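PDB 4XRI: putative uncharacterized protein from Chaetomium thermophilum, which probably carries protein cargo into the nucleus as a transport receptor of the importin beta family and probably binds a small GTPase. Local coordinates for residues Q51-E56 against S114-A119; E306-Q311 against Q317-Y322; G628-I633 against E649-F654. The protein carries 2 engineered substitutions. One frame throughout, in Å; residues are numbered along the deposited sequence.

Overall arrangement
The three contacts follow one another along an all-helical HEAT-repeat chain, and none touches another. Contact 1 lies near the N-terminus, and its centre is about 39 Å from the centre of the chain. It is about 50 Å from the centre of contact 2 and about 60 Å from that of contact 3. The centres of contacts 2 and 3 are about 49 Å apart, on opposite sides of the chain centre. Contacts 1 and 3 are buried helix packing; contact 2 is a polar surface contact between a helix end and the following loop. Two sulfates beside contact 1 and a glycerol about 3 Å from the Phe654 side chain probably come from the crystallisation liquor.

Contact 1 (Q51-E56 against S114-A119); sequences QALANE and SKAGQA. With SO4 (sulfate ion), chain C; SO4 (sulfate ion), chain I.
Leu53 reaches across to Ala116 and Ala119, and this apolar packing makes the contact between the segments. One branch does the work. Leu53 CD1 lies 4.0 Å from Ala119 CB and 4.4 Å from Ala116 CB. The two methyls sit one helical turn apart, so CD1 meets both along one side of helix 114-131. The same methyl approaches Ala116 O at 3.6 Å, a van der Waals contact with the backbone. Leu53 CG is anti to its own backbone N (chi1 165°), which carries CD1 over to the alanines. The small side chains let the backbones come close: Leu53 CA is 6.4 Å from Ala116 CA.

The contact joins the C-terminal part of helix 42-54 to the start of helix 114-131, within the stacked helices of a HEAT-repeat solenoid. Helices 60-72 and 95-108 add to the packing, with Arg63 on Ala116 and Thr108 on Leu53. Arg63 also has polar ties to the first segment, through NE to Leu53 O and through NH1 in a salt bridge to Glu56 OE1.

Two side chains of segment 114-119, Ser114 and Lys115, meet bound sulfate, probably from the crystallisation liquor. Lys115 NZ donates to O4 of the chain C sulfate at 2.8 Å. Its chain is extended beyond CG, which places the ammonium group well away from the helix. Ser114 OG lies 3.0 Å from O1 of the chain I sulfate. His61 ND1 and His154 NE2 also hydrogen-bond to sulfate here.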
ATOM      1  N   GLN A  51      -3.246  36.629 -20.697  1.00 44.34           N
ATOM      2  CA  GLN A  51      -4.148  37.547 -21.382  1.00 50.85           C
ATOM      3  C   GLN A  51      -5.425  36.826 -21.792  1.00 44.69           C
ATOM      4  O   GLN A  51      -6.524  37.375 -21.683  1.00 48.21           O
ATOM      5  CB  GLN A  51      -3.469  38.170 -22.602  1.00 53.67           C
ATOM      6  CG  GLN A  51      -2.585  39.361 -22.270  1.00 66.57           C
ATOM      7  CD  GLN A  51      -1.875  39.923 -23.487  1.00 78.17           C
ATOM      8  OE1 GLN A  51      -1.421  39.177 -24.354  1.00 80.43           O
ATOM      9  NE2 GLN A  51      -1.779  41.246 -23.559  1.00 80.35           N
ATOM     10  N   ALA A  52      -5.271  35.591 -22.258  1.00 46.91           N
ATOM     11  CA  ALA A  52      -6.410  34.759 -22.636  1.00 46.33           C
ATOM     12  C   ALA A  52      -7.234  34.395 -21.407  1.00 46.96           C
ATOM     13  O   ALA A  52      -8.452  34.228 -21.484  1.00 44.39           O
ATOM     14  CB  ALA A  52      -5.939  33.507 -23.351  1.00 52.71           C
ATOM     15  N   LEU A  53      -6.555  34.276 -20.273  1.00 47.47           N
ATOM     16  CA  LEU A  53      -7.217  34.012 -19.004  1.00 45.18           C
ATOM     17  C   LEU A  53      -8.027  35.224 -18.549  1.00 43.64           C
ATOM     18  O   LEU A  53      -9.114  35.086 -17.987  1.00 42.57           O
ATOM     19  CB  LEU A  53      -6.186  33.630 -17.938  1.00 39.43           C
ATOM     20  CG  LEU A  53      -6.629  33.654 -16.475  1.00 44.83           C
ATOM     21  CD1 LEU A  53      -7.730  32.635 -16.221  1.00 38.15           C
ATOM     22  CD2 LEU A  53      -5.438  33.410 -15.552  1.00 36.25           C
ATOM     23  N   ALA A  54      -7.497  36.413 -18.813  1.00 41.62           N
ATOM     24  CA  ALA A  54      -8.110  37.649 -18.340  1.00 42.67           C
ATOM     25  C   ALA A  54      -9.201  38.154 -19.282  1.00 48.01           C
ATOM     26  O   ALA A  54      -9.963  39.056 -18.933  1.00 40.47           O
ATOM     27  CB  ALA A  54      -7.044  38.721 -18.148  1.00 38.98           C
ATOM     28  N   ASN A  55      -9.279  37.564 -20.470  1.00 37.09           N
ATOM     29  CA  ASN A  55     -10.224  38.009 -21.491  1.00 41.67           C
ATOM     30  C   ASN A  55     -11.672  37.659 -21.147  1.00 44.32           C
ATOM     31  O   ASN A  55     -12.070  36.496 -21.199  1.00 47.35           O
ATOM     32  CB  ASN A  55      -9.851  37.403 -22.848  1.00 40.69           C
ATOM     33  CG  ASN A  55     -10.643  38.001 -24.002  1.00 53.61           C
ATOM     34  OD1 ASN A  55     -11.601  38.747 -23.799  1.00 51.94           O
ATOM     35  ND2 ASN A  55     -10.248  37.662 -25.224  1.00 49.35           N
ATOM     36  N   GLU A  56     -12.461  38.678 -20.818  1.00 47.48           N
ATOM     37  CA  GLU A  56     -13.863  38.482 -20.455  1.00 45.55           C
ATOM     38  C   GLU A  56     -14.745  38.138 -21.653  1.00 46.83           C
ATOM     39  O   GLU A  56     -15.907  37.766 -21.488  1.00 50.79           O
ATOM     40  CB  GLU A  56     -14.413  39.734 -19.768  1.00 39.12           C
ATOM     41  CG  GLU A  56     -13.774  40.039 -18.427  1.00 41.92           C
ATOM     42  CD  GLU A  56     -14.124  39.018 -17.361  1.00 47.97           C
ATOM     43  OE1 GLU A  56     -15.146  38.313 -17.513  1.00 43.17           O
ATOM     44  OE2 GLU A  56     -13.371  38.918 -16.371  1.00 48.69           O
ATOM     45  N   SER A 114     -16.815  31.898 -13.040  1.00 42.28           N
ATOM     46  CA  SER A 114     -16.260  31.102 -11.949  1.00 43.31           C
ATOM     47  C   SER A 114     -15.029  30.299 -12.357  1.00 39.99           C
ATOM     48  O   SER A 114     -14.078  30.175 -11.585  1.00 42.22           O
ATOM     49  CB  SER A 114     -17.327  30.156 -11.394  1.00 42.01           C
ATOM     50  OG  SER A 114     -18.333  30.877 -10.708  1.00 52.81           O
ATOM     51  N   LYS A 115     -15.051  29.750 -13.567  1.00 40.19           N
ATOM     52  CA  LYS A 115     -13.946  28.923 -14.038  1.00 45.27           C
ATOM     53  C   LYS A 115     -12.670  29.738 -14.236  1.00 50.16           C
ATOM     54  O   LYS A 115     -11.574  29.276 -13.909  1.00 46.59           O
ATOM     55  CB  LYS A 115     -14.332  28.214 -15.335  1.00 48.31           C
ATOM     56  CG  LYS A 115     -15.439  27.189 -15.150  1.00 55.38           C
ATOM     57  CD  LYS A 115     -15.817  26.515 -16.455  1.00 57.54           C
ATOM     58  CE  LYS A 115     -16.930  25.499 -16.236  1.00 61.08           C
ATOM     59  NZ  LYS A 115     -17.392  24.893 -17.513  1.00 57.61           N
ATOM     60  N   ALA A 116     -12.819  30.950 -14.763  1.00 42.42           N
ATOM     61  CA  ALA A 116     -11.686  31.849 -14.938  1.00 42.29           C
ATOM     62  C   ALA A 116     -11.135  32.273 -13.582  1.00 43.23           C
ATOM     63  O   ALA A 116      -9.921  32.311 -13.377  1.00 41.54           O
ATOM     64  CB  ALA A 116     -12.091  33.066 -15.752  1.00 38.28           C
ATOM     65  N   GLY A 117     -12.039  32.585 -12.659  1.00 40.18           N
ATOM     66  CA  GLY A 117     -11.656  32.985 -11.318  1.00 36.48           C
ATOM     67  C   GLY A 117     -10.893  31.897 -10.590  1.00 43.34           C
ATOM     68  O   GLY A 117      -9.880  32.161  -9.943  1.00 38.59           O
ATOM     69  N   GLN A 118     -11.385  30.667 -10.700  1.00 41.16           N
ATOM     70  CA  GLN A 118     -10.731  29.517 -10.081  1.00 41.93           C
ATOM     71  C   GLN A 118      -9.338  29.321 -10.656  1.00 36.93           C
ATOM     72  O   GLN A 118      -8.375  29.110  -9.918  1.00 48.60           O
ATOM     73  CB  GLN A 118     -11.563  28.246 -10.282  1.00 41.54           C
ATOM     74  CG  GLN A 118     -11.221  27.107  -9.333  1.00 48.75           C
ATOM     75  CD  GLN A 118     -10.032  26.285  -9.792  1.00 58.14           C
ATOM     76  OE1 GLN A 118      -9.605  26.373 -10.945  1.00 59.39           O
ATOM     77  NE2 GLN A 118      -9.490  25.477  -8.887  1.00 54.09           N
ATOM     78  N   ALA A 119      -9.245  29.385 -11.982  1.00 36.34           N
ATOM     79  CA  ALA A 119      -7.974  29.216 -12.681  1.00 40.14           C
ATOM     80  C   ALA A 119      -6.967  30.277 -12.255  1.00 52.24           C
ATOM     81  O   ALA A 119      -5.789  29.979 -12.053  1.00 44.79           O
ATOM     82  CB  ALA A 119      -8.187  29.265 -14.183  1.00 41.58           C
TER
HETATM   83  S   SO4 C 902     -18.196  26.984 -20.646  0.83 60.09           S
HETATM   84  O1  SO4 C 902     -18.211  25.582 -21.052  0.83 63.30           O
HETATM   85  O2  SO4 C 902     -17.204  27.703 -21.441  0.83 44.02           O
HETATM   86  O3  SO4 C 902     -19.513  27.571 -20.872  0.83 63.47           O
HETATM   87  O4  SO4 C 902     -17.862  27.080 -19.229  0.83 58.43           O
HETATM   88  S   SO4 I 908     -21.774  31.585 -11.322  0.65 66.59           S
HETATM   89  O1  SO4 I 908     -20.693  32.208 -12.081  0.65 69.37           O
HETATM   90  O2  SO4 I 908     -21.898  30.186 -11.719  0.65 68.62           O
HETATM   91  O3  SO4 I 908     -21.478  31.663  -9.894  0.65 61.13           O
HETATM   92  O4  SO4 I 908     -23.026  32.285 -11.595  0.65 61.62           O

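Contact 2 (E306-Q311 against Q317-Y322); sequences EDDNAQ and QMRPFY
Asn309 holds the backbone of Arg319 by both ends of its side-chain amide. Arg319 N donates to Asn309 OD1 at 2.7 Å, with an N-H...O angle of 163°. In return, Asn309 ND2 donates to Arg319 O at 3.1 Å, and that bond is nearly as straight. Arg319 O lies in the amide plane of Asn309, while the donor to OD1 is tilted from the carbonyl plane. The pair of bonds fixes the rotation of the amide, because its O faces an N-H and its N faces a carbonyl.

A salt bridge flanks this clamp. Arg319 NH1 meets Asp308 OD2 at 2.9 Å, on the anti side of the carboxylate and somewhat out of its plane. The N-H...O angle of 136° makes this bond more bent than the two amide bonds. The Arg319 chain is bent at chi3, which turns its guanidinium toward Asp308. Glu301 adds a long, weak ion pair to Arg319 NH2.

Packing extends the contact on either side of Arg319 in the chain, through Met318 and Phe321. Met318 SD rests 3.6 Å from Asn309 CB. The Phe321 ring meets the side chain of Glu306, its CE1 3.7 Å from Glu306 CG and its CZ 3.2 Å from Glu306 OE2. The ring and carboxylate planes are 66° apart. Phe321 also touches Glu302 and Ile305 on the same helix.

These interactions lay the loop before helix 324-340 back along the last turns of helix 285-310. The loop continues to Tyr322, which hydrogen-bonds through its N to Tyr261 OH and through its OH to Glu262 O. Asp308, with Glu301 as the long, weak partner, would probably favour the positive charge of Arg319 here.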
ATOM      1  N   GLU A 306      -5.569   2.667  20.138  1.00 45.64           N
ATOM      2  CA  GLU A 306      -5.700   1.430  20.899  1.00 46.58           C
ATOM      3  C   GLU A 306      -4.509   0.510  20.671  1.00 53.91           C
ATOM      4  O   GLU A 306      -3.966  -0.062  21.616  1.00 56.47           O
ATOM      5  CB  GLU A 306      -6.992   0.704  20.527  1.00 50.95           C
ATOM      6  CG  GLU A 306      -8.243   1.337  21.088  1.00 47.31           C
ATOM      7  CD  GLU A 306      -9.473   0.993  20.276  1.00 56.55           C
ATOM      8  OE1 GLU A 306      -9.367   0.146  19.364  1.00 55.72           O
ATOM      9  OE2 GLU A 306     -10.541   1.580  20.543  1.00 49.97           O
ATOM     10  N   ASP A 307      -4.110   0.375  19.411  1.00 54.39           N
ATOM     11  CA  ASP A 307      -2.980  -0.472  19.046  1.00 58.81           C
ATOM     12  C   ASP A 307      -1.670   0.041  19.627  1.00 62.47           C
ATOM     13  O   ASP A 307      -0.868  -0.738  20.146  1.00 70.58           O
ATOM     14  CB  ASP A 307      -2.858  -0.578  17.526  1.00 61.52           C
ATOM     15  CG  ASP A 307      -3.887  -1.510  16.924  1.00 68.05           C
ATOM     16  OD1 ASP A 307      -4.395  -2.388  17.653  1.00 65.30           O
ATOM     17  OD2 ASP A 307      -4.182  -1.369  15.718  1.00 65.33           O
ATOM     18  N   ASP A 308      -1.452   1.349  19.533  1.00 55.96           N
ATOM     19  CA  ASP A 308      -0.222   1.945  20.036  1.00 58.28           C
ATOM     20  C   ASP A 308      -0.141   1.867  21.557  1.00 63.78           C
ATOM     21  O   ASP A 308       0.914   1.553  22.113  1.00 66.25           O
ATOM     22  CB  ASP A 308      -0.101   3.400  19.586  1.00 52.53           C
ATOM     23  CG  ASP A 308       0.165   3.532  18.100  1.00 60.25           C
ATOM     24  OD1 ASP A 308       0.499   2.513  17.460  1.00 71.96           O
ATOM     25  OD2 ASP A 308       0.047   4.658  17.572  1.00 61.78           O
ATOM     26  N   ASN A 309      -1.254   2.156  22.226  1.00 53.16           N
ATOM     27  CA  ASN A 309      -1.292   2.120  23.684  1.00 60.29           C
ATOM     28  C   ASN A 309      -1.180   0.701  24.216  1.00 65.06           C
ATOM     29  O   ASN A 309      -0.816   0.487  25.368  1.00 67.03           O
ATOM     30  CB  ASN A 309      -2.573   2.769  24.209  1.00 52.91           C
ATOM     31  CG  ASN A 309      -2.559   4.274  24.072  1.00 56.51           C
ATOM     32  OD1 ASN A 309      -1.540   4.864  23.710  1.00 52.25           O
ATOM     33  ND2 ASN A 309      -3.688   4.908  24.369  1.00 48.65           N
ATOM     34  N   ALA A 310      -1.507  -0.269  23.373  1.00 63.23           N
ATOM     35  CA  ALA A 310      -1.359  -1.665  23.743  1.00 68.52           C
ATOM     36  C   ALA A 310       0.118  -2.051  23.784  1.00 75.90           C
ATOM     37  O   ALA A 310       0.547  -2.780  24.683  1.00 76.34           O
ATOM     38  CB  ALA A 310      -2.117  -2.554  22.775  1.00 61.16           C
ATOM     39  N   GLN A 311       0.892  -1.567  22.811  1.00 66.20           N
ATOM     40  CA  GLN A 311       2.292  -1.965  22.676  1.00 77.70           C
ATOM     41  C   GLN A 311       3.227  -1.181  23.583  1.00 88.16           C
ATOM     42  O   GLN A 311       4.446  -1.307  23.479  1.00 91.60           O
ATOM     43  CB  GLN A 311       2.759  -1.812  21.224  1.00 81.51           C
ATOM     44  CG  GLN A 311       1.904  -2.538  20.209  1.00 87.30           C
ATOM     45  CD  GLN A 311       1.806  -4.031  20.478  1.00 95.34           C
ATOM     46  OE1 GLN A 311       2.624  -4.606  21.202  1.00100.16           O
ATOM     47  NE2 GLN A 311       0.807  -4.670  19.883  1.00 96.54           N
ATOM     48  N   GLN A 317       3.594   6.948  28.092  1.00 56.11           N
ATOM     49  CA  GLN A 317       3.688   6.812  26.645  1.00 61.62           C
ATOM     50  C   GLN A 317       2.311   6.681  25.992  1.00 58.19           C
ATOM     51  O   GLN A 317       2.201   6.666  24.766  1.00 60.55           O
ATOM     52  CB  GLN A 317       4.543   5.598  26.269  1.00 66.55           C
ATOM     53  CG  GLN A 317       5.928   5.559  26.895  1.00 75.63           C
ATOM     54  CD  GLN A 317       6.725   4.342  26.458  1.00 79.83           C
ATOM     55  OE1 GLN A 317       6.508   3.232  26.946  1.00 79.94           O
ATOM     56  NE2 GLN A 317       7.645   4.545  25.522  1.00 79.84           N
ATOM     57  N   MET A 318       1.265   6.575  26.809  1.00 57.43           N
ATOM     58  CA  MET A 318      -0.091   6.422  26.290  1.00 53.33           C
ATOM     59  C   MET A 318      -0.548   7.681  25.564  1.00 52.79           C
ATOM     60  O   MET A 318      -0.345   8.793  26.042  1.00 57.13           O
ATOM     61  CB  MET A 318      -1.076   6.089  27.416  1.00 52.29           C
ATOM     62  CG  MET A 318      -0.730   4.847  28.213  1.00 53.93           C
ATOM     63  SD  MET A 318      -1.368   3.302  27.549  1.00 74.78           S
ATOM     64  CE  MET A 318      -3.054   3.359  28.145  1.00 77.80           C
ATOM     65  N   ARG A 319      -1.157   7.492  24.400  1.00 55.95           N
ATOM     66  CA  ARG A 319      -1.787   8.589  23.680  1.00 57.45           C
ATOM     67  C   ARG A 319      -3.161   8.854  24.283  1.00 54.35           C
ATOM     68  O   ARG A 319      -3.798   7.934  24.797  1.00 54.15           O
ATOM     69  CB  ARG A 319      -1.912   8.265  22.189  1.00 59.41           C
ATOM     70  CG  ARG A 319      -0.608   7.899  21.514  1.00 58.18           C
ATOM     71  CD  ARG A 319      -0.864   7.373  20.114  1.00 53.08           C
ATOM     72  NE  ARG A 319      -1.601   8.333  19.296  1.00 54.88           N
ATOM     73  CZ  ARG A 319      -2.068   8.074  18.080  1.00 55.83           C
ATOM     74  NH1 ARG A 319      -1.876   6.879  17.536  1.00 52.60           N
ATOM     75  NH2 ARG A 319      -2.729   9.007  17.408  1.00 54.29           N
ATOM     76  N   PRO A 320      -3.613  10.117  24.237  1.00 58.73           N
ATOM     77  CA  PRO A 320      -4.969  10.451  24.686  1.00 57.45           C
ATOM     78  C   PRO A 320      -6.036   9.633  23.959  1.00 50.53           C
ATOM     79  O   PRO A 320      -6.012   9.541  22.736  1.00 47.80           O
ATOM     80  CB  PRO A 320      -5.089  11.942  24.352  1.00 53.56           C
ATOM     81  CG  PRO A 320      -3.689  12.443  24.407  1.00 51.20           C
ATOM     82  CD  PRO A 320      -2.834  11.320  23.892  1.00 50.57           C
ATOM     83  N   PHE A 321      -6.951   9.037  24.719  1.00 45.39           N
ATOM     84  CA  PHE A 321      -7.996   8.185  24.158  1.00 47.65           C
ATOM     85  C   PHE A 321      -9.321   8.445  24.868  1.00 42.70           C
ATOM     86  O   PHE A 321      -9.408   8.329  26.090  1.00 43.64           O
ATOM     87  CB  PHE A 321      -7.599   6.708  24.271  1.00 46.95           C
ATOM     88  CG  PHE A 321      -8.601   5.760  23.676  1.00 46.31           C
ATOM     89  CD1 PHE A 321      -8.686   5.593  22.306  1.00 50.49           C
ATOM     90  CD2 PHE A 321      -9.449   5.029  24.489  1.00 56.18           C
ATOM     91  CE1 PHE A 321      -9.604   4.721  21.755  1.00 53.02           C
ATOM     92  CE2 PHE A 321     -10.368   4.153  23.945  1.00 53.87           C
ATOM     93  CZ  PHE A 321     -10.448   4.000  22.576  1.00 47.30           C
ATOM     94  N   TYR A 322     -10.350   8.791  24.097  1.00 41.27           N
ATOM     95  CA  TYR A 322     -11.604   9.269  24.671  1.00 43.33           C
ATOM     96  C   TYR A 322     -12.782   8.326  24.452  1.00 47.18           C
ATOM     97  O   TYR A 322     -13.891   8.612  24.900  1.00 46.57           O
ATOM     98  CB  TYR A 322     -11.949  10.641  24.095  1.00 45.69           C
ATOM     99  CG  TYR A 322     -10.860  11.673  24.270  1.00 51.05           C
ATOM    100  CD1 TYR A 322     -10.296  11.912  25.516  1.00 53.11           C
ATOM    101  CD2 TYR A 322     -10.394  12.407  23.186  1.00 43.93           C
ATOM    102  CE1 TYR A 322      -9.299  12.856  25.679  1.00 56.34           C
ATOM    103  CE2 TYR A 322      -9.399  13.351  23.338  1.00 50.97           C
ATOM    104  CZ  TYR A 322      -8.854  13.573  24.586  1.00 53.71           C
ATOM    105  OH  TYR A 322      -7.863  14.517  24.731  1.00 53.14           O
TER

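Contact 3 (G628-I633 against E649-F654); sequences GVFAAI and EAFAPF
Ile633 packs on Phe651 from a helical backbone where its N donates to Val629 O at 2.9 Å. Across the segments themselves there is no hydrogen bond. The contact is apolar packing between helices 625-640 and 648-660, neighbours in the all-helical solenoid typical of importin beta. The N-to-C directions of the two short segments make 139°, so they run roughly antiparallel, and their axes stay 13.0 Å apart. Large side chains therefore bridge the space between them.

Phe651 is the centre of the packing. With chi1 at 176°, the ring swings away from the backbone N and extends toward the other helix. Ile633 CG2 sits over one face, 4.0 Å from the ring centroid, in a CH-pi contact. Ile633 CD1 meets Phe651 CE1 at 3.5 Å. Phe651 in turn presents its edge to the face of Phe630, a T-shaped pair with centroids 5.8 Å apart and planes at 64°.

Leu616, Met670 and Leu674 pack on Phe630 from helices 605-616 and 665-682. Beyond the stack, Phe630 points the edge of its ring at a backbone carbonyl, with CZ 4.0 Å from Phe654 O.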
ATOM      1  N   GLY A 628       6.233 -15.775 -12.737  1.00 34.14           N
ATOM      2  CA  GLY A 628       5.547 -16.966 -12.273  1.00 35.43           C
ATOM      3  C   GLY A 628       6.331 -18.220 -12.603  1.00 32.34           C
ATOM      4  O   GLY A 628       6.401 -19.151 -11.802  1.00 36.70           O
ATOM      5  N   VAL A 629       6.923 -18.242 -13.793  1.00 33.94           N
ATOM      6  CA  VAL A 629       7.770 -19.351 -14.215  1.00 34.32           C
ATOM      7  C   VAL A 629       8.985 -19.487 -13.300  1.00 32.50           C
ATOM      8  O   VAL A 629       9.327 -20.589 -12.863  1.00 35.05           O
ATOM      9  CB  VAL A 629       8.247 -19.174 -15.674  1.00 35.54           C
ATOM     10  CG1 VAL A 629       9.320 -20.196 -16.013  1.00 36.95           C
ATOM     11  CG2 VAL A 629       7.067 -19.283 -16.635  1.00 30.14           C
ATOM     12  N   PHE A 630       9.627 -18.359 -13.013  1.00 34.86           N
ATOM     13  CA  PHE A 630      10.799 -18.339 -12.144  1.00 31.39           C
ATOM     14  C   PHE A 630      10.471 -18.831 -10.737  1.00 37.57           C
ATOM     15  O   PHE A 630      11.260 -19.544 -10.113  1.00 37.96           O
ATOM     16  CB  PHE A 630      11.390 -16.929 -12.085  1.00 31.94           C
ATOM     17  CG  PHE A 630      12.449 -16.674 -13.123  1.00 35.50           C
ATOM     18  CD1 PHE A 630      12.187 -16.885 -14.467  1.00 35.47           C
ATOM     19  CD2 PHE A 630      13.705 -16.224 -12.754  1.00 43.22           C
ATOM     20  CE1 PHE A 630      13.158 -16.655 -15.423  1.00 38.11           C
ATOM     21  CE2 PHE A 630      14.680 -15.992 -13.705  1.00 38.32           C
ATOM     22  CZ  PHE A 630      14.408 -16.207 -15.040  1.00 34.87           C
ATOM     23  N   ALA A 631       9.293 -18.454 -10.250  1.00 38.18           N
ATOM     24  CA  ALA A 631       8.838 -18.866  -8.928  1.00 34.74           C
ATOM     25  C   ALA A 631       8.649 -20.377  -8.870  1.00 34.40           C
ATOM     26  O   ALA A 631       8.983 -21.019  -7.870  1.00 36.80           O
ATOM     27  CB  ALA A 631       7.544 -18.156  -8.567  1.00 36.94           C
ATOM     28  N   ALA A 632       8.123 -20.935  -9.956  1.00 31.94           N
ATOM     29  CA  ALA A 632       7.918 -22.374 -10.068  1.00 33.77           C
ATOM     30  C   ALA A 632       9.252 -23.111 -10.171  1.00 31.55           C
ATOM     31  O   ALA A 632       9.429 -24.178  -9.582  1.00 34.78           O
ATOM     32  CB  ALA A 632       7.042 -22.692 -11.265  1.00 27.11           C
ATOM     33  N   ILE A 633      10.189 -22.533 -10.917  1.00 32.31           N
ATOM     34  CA  ILE A 633      11.515 -23.120 -11.072  1.00 34.23           C
ATOM     35  C   ILE A 633      12.271 -23.101  -9.745  1.00 31.69           C
ATOM     36  O   ILE A 633      12.943 -24.071  -9.383  1.00 38.82           O
ATOM     37  CB  ILE A 633      12.333 -22.381 -12.149  1.00 36.96           C
ATOM     38  CG1 ILE A 633      11.716 -22.606 -13.530  1.00 29.46           C
ATOM     39  CG2 ILE A 633      13.781 -22.853 -12.145  1.00 35.82           C
ATOM     40  CD1 ILE A 633      12.372 -21.806 -14.630  1.00 29.68           C
ATOM     41  N   GLU A 649      22.378 -26.292 -17.401  1.00 41.42           N
ATOM     42  CA  GLU A 649      22.911 -25.978 -18.724  1.00 46.92           C
ATOM     43  C   GLU A 649      21.870 -25.239 -19.561  1.00 40.91           C
ATOM     44  O   GLU A 649      22.178 -24.255 -20.236  1.00 39.57           O
ATOM     45  CB  GLU A 649      23.369 -27.244 -19.451  1.00 50.57           C
ATOM     46  CG  GLU A 649      24.040 -26.963 -20.789  1.00 59.96           C
ATOM     47  CD  GLU A 649      24.613 -28.208 -21.439  1.00 70.65           C
ATOM     48  OE1 GLU A 649      24.580 -29.282 -20.804  1.00 74.52           O
ATOM     49  OE2 GLU A 649      25.094 -28.108 -22.587  1.00 70.54           O
ATOM     50  N   ALA A 650      20.630 -25.710 -19.501  1.00 42.76           N
ATOM     51  CA  ALA A 650      19.547 -25.109 -20.267  1.00 42.00           C
ATOM     52  C   ALA A 650      19.008 -23.850 -19.596  1.00 41.74           C
ATOM     53  O   ALA A 650      18.654 -22.883 -20.271  1.00 42.12           O
ATOM     54  CB  ALA A 650      18.426 -26.113 -20.471  1.00 39.35           C
ATOM     55  N   PHE A 651      18.952 -23.858 -18.268  1.00 38.37           N
ATOM     56  CA  PHE A 651      18.294 -22.779 -17.538  1.00 35.97           C
ATOM     57  C   PHE A 651      19.175 -21.557 -17.275  1.00 38.04           C
ATOM     58  O   PHE A 651      18.682 -20.431 -17.301  1.00 33.39           O
ATOM     59  CB  PHE A 651      17.749 -23.297 -16.206  1.00 31.87           C
ATOM     60  CG  PHE A 651      17.146 -22.225 -15.342  1.00 35.91           C
ATOM     61  CD1 PHE A 651      16.123 -21.427 -15.823  1.00 36.15           C
ATOM     62  CD2 PHE A 651      17.593 -22.024 -14.048  1.00 35.74           C
ATOM     63  CE1 PHE A 651      15.573 -20.434 -15.037  1.00 42.26           C
ATOM     64  CE2 PHE A 651      17.037 -21.038 -13.253  1.00 39.84           C
ATOM     65  CZ  PHE A 651      16.024 -20.245 -13.748  1.00 36.56           C
ATOM     66  N   ALA A 652      20.465 -21.775 -17.029  1.00 36.80           N
ATOM     67  CA  ALA A 652      21.371 -20.686 -16.646  1.00 35.89           C
ATOM     68  C   ALA A 652      21.357 -19.482 -17.605  1.00 32.82           C
ATOM     69  O   ALA A 652      21.345 -18.342 -17.141  1.00 39.93           O
ATOM     70  CB  ALA A 652      22.805 -21.209 -16.492  1.00 31.21           C
ATOM     71  N   PRO A 653      21.366 -19.715 -18.936  1.00 34.44           N
ATOM     72  CA  PRO A 653      21.300 -18.540 -19.817  1.00 42.01           C
ATOM     73  C   PRO A 653      20.033 -17.697 -19.642  1.00 44.68           C
ATOM     74  O   PRO A 653      20.099 -16.472 -19.762  1.00 43.50           O
ATOM     75  CB  PRO A 653      21.352 -19.158 -21.220  1.00 43.18           C
ATOM     76  CG  PRO A 653      22.108 -20.416 -21.032  1.00 43.03           C
ATOM     77  CD  PRO A 653      21.654 -20.941 -19.704  1.00 42.13           C
ATOM     78  N   PHE A 654      18.901 -18.336 -19.365  1.00 35.80           N
ATOM     79  CA  PHE A 654      17.673 -17.597 -19.085  1.00 33.47           C
ATOM     80  C   PHE A 654      17.825 -16.797 -17.798  1.00 38.60           C
ATOM     81  O   PHE A 654      17.390 -15.650 -17.709  1.00 35.31           O
ATOM     82  CB  PHE A 654      16.476 -18.541 -18.975  1.00 37.54           C
ATOM     83  CG  PHE A 654      16.037 -19.124 -20.288  1.00 39.38           C
ATOM     84  CD1 PHE A 654      15.116 -18.460 -21.082  1.00 37.57           C
ATOM     85  CD2 PHE A 654      16.532 -20.341 -20.722  1.00 37.49           C
ATOM     86  CE1 PHE A 654      14.704 -18.997 -22.286  1.00 38.75           C
ATOM     87  CE2 PHE A 654      16.123 -20.883 -21.924  1.00 38.35           C
ATOM     88  CZ  PHE A 654      15.210 -20.208 -22.710  1.00 38.97           C
TER